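Local coordinates for protein peptidoglycan N-acetylglucosamine deacetylase (Bacillus cereus, PDB 4L1G) that catalyses the zinc-dependent removal of acetyl groups from N-acetylglucosamine residues of peptidoglycan and also acts on soluble chitin substrates and N-acetylchitooligomers, at residues A[62-67]-A[190-195]; A[128-133]-A[152-157]. All blocks are in the same frame, centred on the assembly; numbering follows the deposited sequence.

Interaction 1 of 2, residues A[62-67]-A[190-195]; sequences YAYAFS and IVQWSV
Residues 62-67 and 190-195 run alongside each other in parallel, their end-to-end directions 17° apart. Tyr-64 pairs with Ile-190 and Ala-65 with Val-191. Three backbone bonds hold the pair. Ile-190 N donates to Ala-63 O at 3.0 Å, Ala-65 N to Ile-190 O at 3.1 Å, and Gln-192 N to Ala-65 O at 2.9 Å. Ala-63 is the centre of an inverse gamma turn. Strand 64-65 is an outermost strand of a three-stranded sheet; strand 189-191 lies between it and strand 167-168.

Tyr-64 and Ile-190 share one face of the sheet. CG2 of Ile-190 meets the edge of the tyrosine ring, 3.6 Å from Tyr-64 CD1. CG anti to the backbone N (chi1 -173°) carries the Tyr-64 ring out from the sheet, where its hydroxyl meets Gln-192. There Gln-192 NE2 donates to Tyr-64 OH at 2.9 Å, with an N-H...O angle of 170°. A bend at chi2 brings the amide to this hydroxyl. The hydroxyl lies in the amide plane, while the ring stands nearly perpendicular to it. Gln-192 CB lies 3.6 Å from Phe-66 CD2.

Trp-193 follows, its side chain near the predicted proton acceptor Asp-80. The Gln-192 amide has one firm bond, to Tyr-64, and a weak one, to Gly-173 O. The nearly straight bond to Tyr-64 probably limits rotation of the amide.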
# COMPACT_ATOMS: atom_id res chain seq x y z
N TYR A 62 0.68 7.23 -18.05
CA TYR A 62 0.09 7.77 -16.83
C TYR A 62 1.00 7.62 -15.62
O TYR A 62 2.03 6.95 -15.67
CB TYR A 62 -1.25 7.08 -16.55
CG TYR A 62 -2.20 7.10 -17.72
CD1 TYR A 62 -2.88 8.26 -18.07
CD2 TYR A 62 -2.43 5.95 -18.47
CE1 TYR A 62 -3.75 8.28 -19.14
CE2 TYR A 62 -3.31 5.97 -19.54
CZ TYR A 62 -3.96 7.13 -19.87
OH TYR A 62 -4.83 7.15 -20.94
N ALA A 63 0.61 8.26 -14.52
CA ALA A 63 1.30 8.08 -13.24
C ALA A 63 0.90 6.72 -12.68
O ALA A 63 -0.06 6.61 -11.92
CB ALA A 63 0.94 9.19 -12.27
N TYR A 64 1.65 5.69 -13.06
CA TYR A 64 1.24 4.31 -12.84
C TYR A 64 2.46 3.39 -12.85
O TYR A 64 3.25 3.42 -13.80
CB TYR A 64 0.25 3.91 -13.94
CG TYR A 64 -0.41 2.56 -13.79
CD1 TYR A 64 -1.33 2.32 -12.78
CD2 TYR A 64 -0.15 1.54 -14.70
CE1 TYR A 64 -1.95 1.10 -12.65
CE2 TYR A 64 -0.77 0.31 -14.58
CZ TYR A 64 -1.66 0.09 -13.55
OH TYR A 64 -2.28 -1.13 -13.43
N ALA A 65 2.62 2.58 -11.81
CA ALA A 65 3.77 1.68 -11.72
C ALA A 65 3.48 0.43 -10.91
O ALA A 65 2.58 0.41 -10.07
CB ALA A 65 4.98 2.41 -11.16
N PHE A 66 4.26 -0.62 -11.16
CA PHE A 66 4.15 -1.88 -10.43
C PHE A 66 5.32 -2.03 -9.46
O PHE A 66 5.19 -2.68 -8.41
CB PHE A 66 4.14 -3.06 -11.40
CG PHE A 66 2.90 -3.15 -12.24
CD1 PHE A 66 2.80 -2.46 -13.44
CD2 PHE A 66 1.82 -3.93 -11.82
CE1 PHE A 66 1.65 -2.55 -14.21
CE2 PHE A 66 0.67 -4.02 -12.59
CZ PHE A 66 0.59 -3.33 -13.79
N SER A 67 6.45 -1.44 -9.81
CA SER A 67 7.66 -1.54 -9.02
C SER A 67 8.54 -0.31 -9.26
O SER A 67 8.17 0.57 -10.04
CB SER A 67 8.42 -2.83 -9.35
OG SER A 67 8.56 -3.01 -10.75
N ILE A 190 -0.81 6.15 -9.08
CA ILE A 190 -1.34 4.83 -8.76
C ILE A 190 -0.24 3.79 -8.78
O ILE A 190 0.48 3.63 -9.76
CB ILE A 190 -2.47 4.45 -9.74
CG1 ILE A 190 -3.67 5.38 -9.53
CG2 ILE A 190 -2.86 2.99 -9.55
CD1 ILE A 190 -4.92 4.94 -10.23
N VAL A 191 -0.09 3.08 -7.66
CA VAL A 191 0.92 2.04 -7.57
C VAL A 191 0.29 0.69 -7.24
O VAL A 191 -0.44 0.56 -6.26
CB VAL A 191 2.01 2.37 -6.53
CG1 VAL A 191 2.98 1.21 -6.38
CG2 VAL A 191 2.75 3.64 -6.93
N GLN A 192 0.56 -0.29 -8.09
CA GLN A 192 0.10 -1.65 -7.84
C GLN A 192 1.14 -2.35 -6.97
O GLN A 192 1.52 -1.84 -5.92
CB GLN A 192 -0.09 -2.41 -9.15
CG GLN A 192 -1.01 -1.72 -10.15
CD GLN A 192 -2.49 -1.91 -9.84
OE1 GLN A 192 -2.86 -2.28 -8.73
NE2 GLN A 192 -3.34 -1.67 -10.83
N TRP A 193 1.59 -3.52 -7.41
CA TRP A 193 2.61 -4.27 -6.68
C TRP A 193 3.32 -5.25 -7.61
O TRP A 193 2.87 -5.48 -8.73
CB TRP A 193 1.98 -5.01 -5.49
CG TRP A 193 0.90 -5.99 -5.88
CD1 TRP A 193 1.06 -7.31 -6.16
CD2 TRP A 193 -0.50 -5.71 -6.02
NE1 TRP A 193 -0.15 -7.88 -6.47
CE2 TRP A 193 -1.13 -6.92 -6.39
CE3 TRP A 193 -1.28 -4.56 -5.88
CZ2 TRP A 193 -2.50 -7.01 -6.62
CZ3 TRP A 193 -2.65 -4.65 -6.11
CH2 TRP A 193 -3.24 -5.87 -6.48
N SER A 194 4.43 -5.81 -7.14
CA SER A 194 5.19 -6.76 -7.95
C SER A 194 5.51 -8.05 -7.18
O SER A 194 5.93 -9.04 -7.77
CB SER A 194 6.48 -6.12 -8.47
OG SER A 194 7.40 -5.87 -7.42
N VAL A 195 5.31 -8.02 -5.87
CA VAL A 195 5.45 -9.21 -5.05
C VAL A 195 4.19 -9.43 -4.21
O VAL A 195 3.89 -8.64 -3.31
CB VAL A 195 6.68 -9.13 -4.12
CG1 VAL A 195 6.77 -10.38 -3.24
CG2 VAL A 195 7.96 -8.96 -4.93

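Interaction 2 of 2, residues A[128-133]-A[152-157]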
# COMPACT_ATOMS: atom_id res chain seq x y z
N ILE A 128 0.58 7.29 4.14
CA ILE A 128 -0.79 6.82 3.95
C ILE A 128 -1.22 6.96 2.49
O ILE A 128 -0.97 7.99 1.85
CB ILE A 128 -1.77 7.58 4.87
CG1 ILE A 128 -1.46 7.25 6.33
CG2 ILE A 128 -3.21 7.24 4.53
CD1 ILE A 128 -2.29 8.04 7.32
N GLY A 129 -1.86 5.92 1.96
CA GLY A 129 -2.38 5.96 0.61
C GLY A 129 -3.89 5.79 0.58
O GLY A 129 -4.49 5.35 1.56
N ASN A 130 -4.49 6.14 -0.55
CA ASN A 130 -5.94 6.06 -0.73
C ASN A 130 -6.34 4.72 -1.35
O ASN A 130 -5.93 4.40 -2.46
CB ASN A 130 -6.41 7.22 -1.62
CG ASN A 130 -7.92 7.35 -1.69
OD1 ASN A 130 -8.65 6.37 -1.66
ND2 ASN A 130 -8.39 8.59 -1.80
N HIS A 131 -7.15 3.94 -0.63
CA HIS A 131 -7.55 2.61 -1.11
C HIS A 131 -9.05 2.53 -1.42
O HIS A 131 -9.64 1.45 -1.38
CB HIS A 131 -7.17 1.55 -0.07
CG HIS A 131 -7.04 0.17 -0.63
ND1 HIS A 131 -6.34 -0.10 -1.79
CD2 HIS A 131 -7.52 -1.02 -0.19
CE1 HIS A 131 -6.39 -1.40 -2.04
NE2 HIS A 131 -7.10 -1.98 -1.09
N THR A 132 -9.64 3.68 -1.77
CA THR A 132 -11.09 3.86 -1.92
C THR A 132 -11.83 3.77 -0.59
O THR A 132 -11.24 3.47 0.45
CB THR A 132 -11.77 2.89 -2.94
OG1 THR A 132 -11.98 1.62 -2.32
CG2 THR A 132 -10.94 2.75 -4.21
N TYR A 133 -13.13 4.04 -0.64
CA TYR A 133 -13.95 4.10 0.56
C TYR A 133 -14.45 2.74 1.02
O TYR A 133 -14.25 2.35 2.17
CB TYR A 133 -15.13 5.06 0.37
CG TYR A 133 -16.00 5.19 1.59
CD1 TYR A 133 -15.62 5.99 2.66
CD2 TYR A 133 -17.21 4.51 1.68
CE1 TYR A 133 -16.42 6.12 3.78
CE2 TYR A 133 -18.02 4.63 2.80
CZ TYR A 133 -17.61 5.43 3.85
OH TYR A 133 -18.40 5.55 4.97
N LYS A 152 -14.10 11.11 -1.39
CA LYS A 152 -14.61 10.91 -0.04
C LYS A 152 -13.53 10.35 0.88
O LYS A 152 -13.40 10.76 2.03
CB LYS A 152 -15.83 9.98 -0.06
CG LYS A 152 -16.39 9.66 1.31
CD LYS A 152 -17.86 9.26 1.25
CE LYS A 152 -18.07 8.02 0.41
NZ LYS A 152 -19.51 7.64 0.39
N THR A 153 -12.73 9.42 0.36
CA THR A 153 -11.64 8.83 1.12
C THR A 153 -10.54 9.85 1.36
O THR A 153 -9.95 9.91 2.44
CB THR A 153 -11.06 7.60 0.40
OG1 THR A 153 -12.10 6.66 0.14
CG2 THR A 153 -9.98 6.93 1.25
N GLU A 154 -10.27 10.66 0.34
CA GLU A 154 -9.25 11.69 0.43
C GLU A 154 -9.58 12.70 1.54
O GLU A 154 -8.70 13.09 2.31
CB GLU A 154 -9.10 12.41 -0.91
CG GLU A 154 -7.85 13.27 -1.03
CD GLU A 154 -6.63 12.50 -1.50
OE1 GLU A 154 -5.70 13.14 -2.04
OE2 GLU A 154 -6.59 11.26 -1.34
N GLU A 155 -10.84 13.11 1.60
CA GLU A 155 -11.30 14.06 2.61
C GLU A 155 -11.13 13.50 4.02
O GLU A 155 -10.67 14.19 4.93
CB GLU A 155 -12.76 14.44 2.39
CG GLU A 155 -13.01 15.29 1.16
CD GLU A 155 -14.48 15.50 0.88
OE1 GLU A 155 -15.32 14.88 1.56
OE2 GLU A 155 -14.81 16.30 -0.03
N ILE A 156 -11.52 12.24 4.19
CA ILE A 156 -11.41 11.56 5.48
C ILE A 156 -9.95 11.48 5.93
O ILE A 156 -9.63 11.82 7.07
CB ILE A 156 -12.01 10.15 5.41
CG1 ILE A 156 -13.53 10.23 5.23
CG2 ILE A 156 -11.66 9.35 6.67
CD1 ILE A 156 -14.20 8.90 4.95
N LEU A 157 -9.08 11.04 5.03
CA LEU A 157 -7.67 10.86 5.35
C LEU A 157 -6.95 12.19 5.55
O LEU A 157 -6.06 12.31 6.39
CB LEU A 157 -6.97 10.03 4.27
CG LEU A 157 -7.49 8.60 4.13
CD1 LEU A 157 -6.77 7.86 3.01
CD2 LEU A 157 -7.36 7.85 5.45
O HOH W 1 -20.66 7.09 3.46
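Ile-128 meets the helix through CG2, 3.9 Å from Leu-157 CD1. Leu-157 CD1 also lies 3.7 Å from Gly-129 O. Strand 128-130 and helix 152-157 run nearly antiparallel, at 158°, with their axes 9.0 Å apart.

Asn-130 turns its amide to the helix because CG is anti to the backbone N (chi1 -171°). Its ND2 bonds Ile-150 O on the same helix. A further bond from Asn-130 ND2 to Glu-154 OE2, at 3.3 Å, is long and doubtful, as it holds for one of two Glu-154 conformers. At the other end of the amide, Asn-130 OD1 accepts from Thr-132 N at 2.9 Å and closes an Asx turn. Thr-153 CG2 packs against this oxygen. The bonds to Ile-150 O and from Thr-132 N engage both amide ends, which should hold the group against flipping.

This is a beta-alpha unit of the polysaccharide deacetylase barrel: strand 127-130 leads into the zinc-binding loop, and helix 143-161 packs outside. His-131, a zinc ligand, directly follows the Asx-turn asparagine. Thr-132 OG1 makes a weak bond to the backbone N of His-135, another zinc ligand.

Tyr-133 lays one ring face under Lys-152. Lys-152 CE is 3.8 Å from the Tyr-133 ring centroid, a CH-pi contact. Lys-152 NZ is 4.3 Å from the Tyr-133 centroid, a cation-pi contact. Ile-156 CD1 comes in at the ring edge, 3.7 Å from Tyr-133 CE1, while Tyr-133 OH bonds Glu-112.

How the interactions relate
The centres of the two contacts are 18 Å apart, and their nearest atoms about 6 Å apart, without touching. Along the chain the order is 62-67, 128-133, 152-157, 190-195, so interaction 2 falls wholly between the segments of interaction 1. Interaction 1 joins strands of the three-stranded sheet; interaction 2 packs a helix against a strand of the larger parallel sheet. Strand 167-168 links them: it flanks strand 189-191, and its Phe-167 bonds the backbone of Asn-130. Arg-169 also reaches both: its side-chain NE bonds Val-191 O, and its backbone O weakly bonds His-131 ND1. Interaction 1 includes Trp-193 and interaction 2 the zinc ligand His-131; their side chains lie about 6 Å apart by the active site.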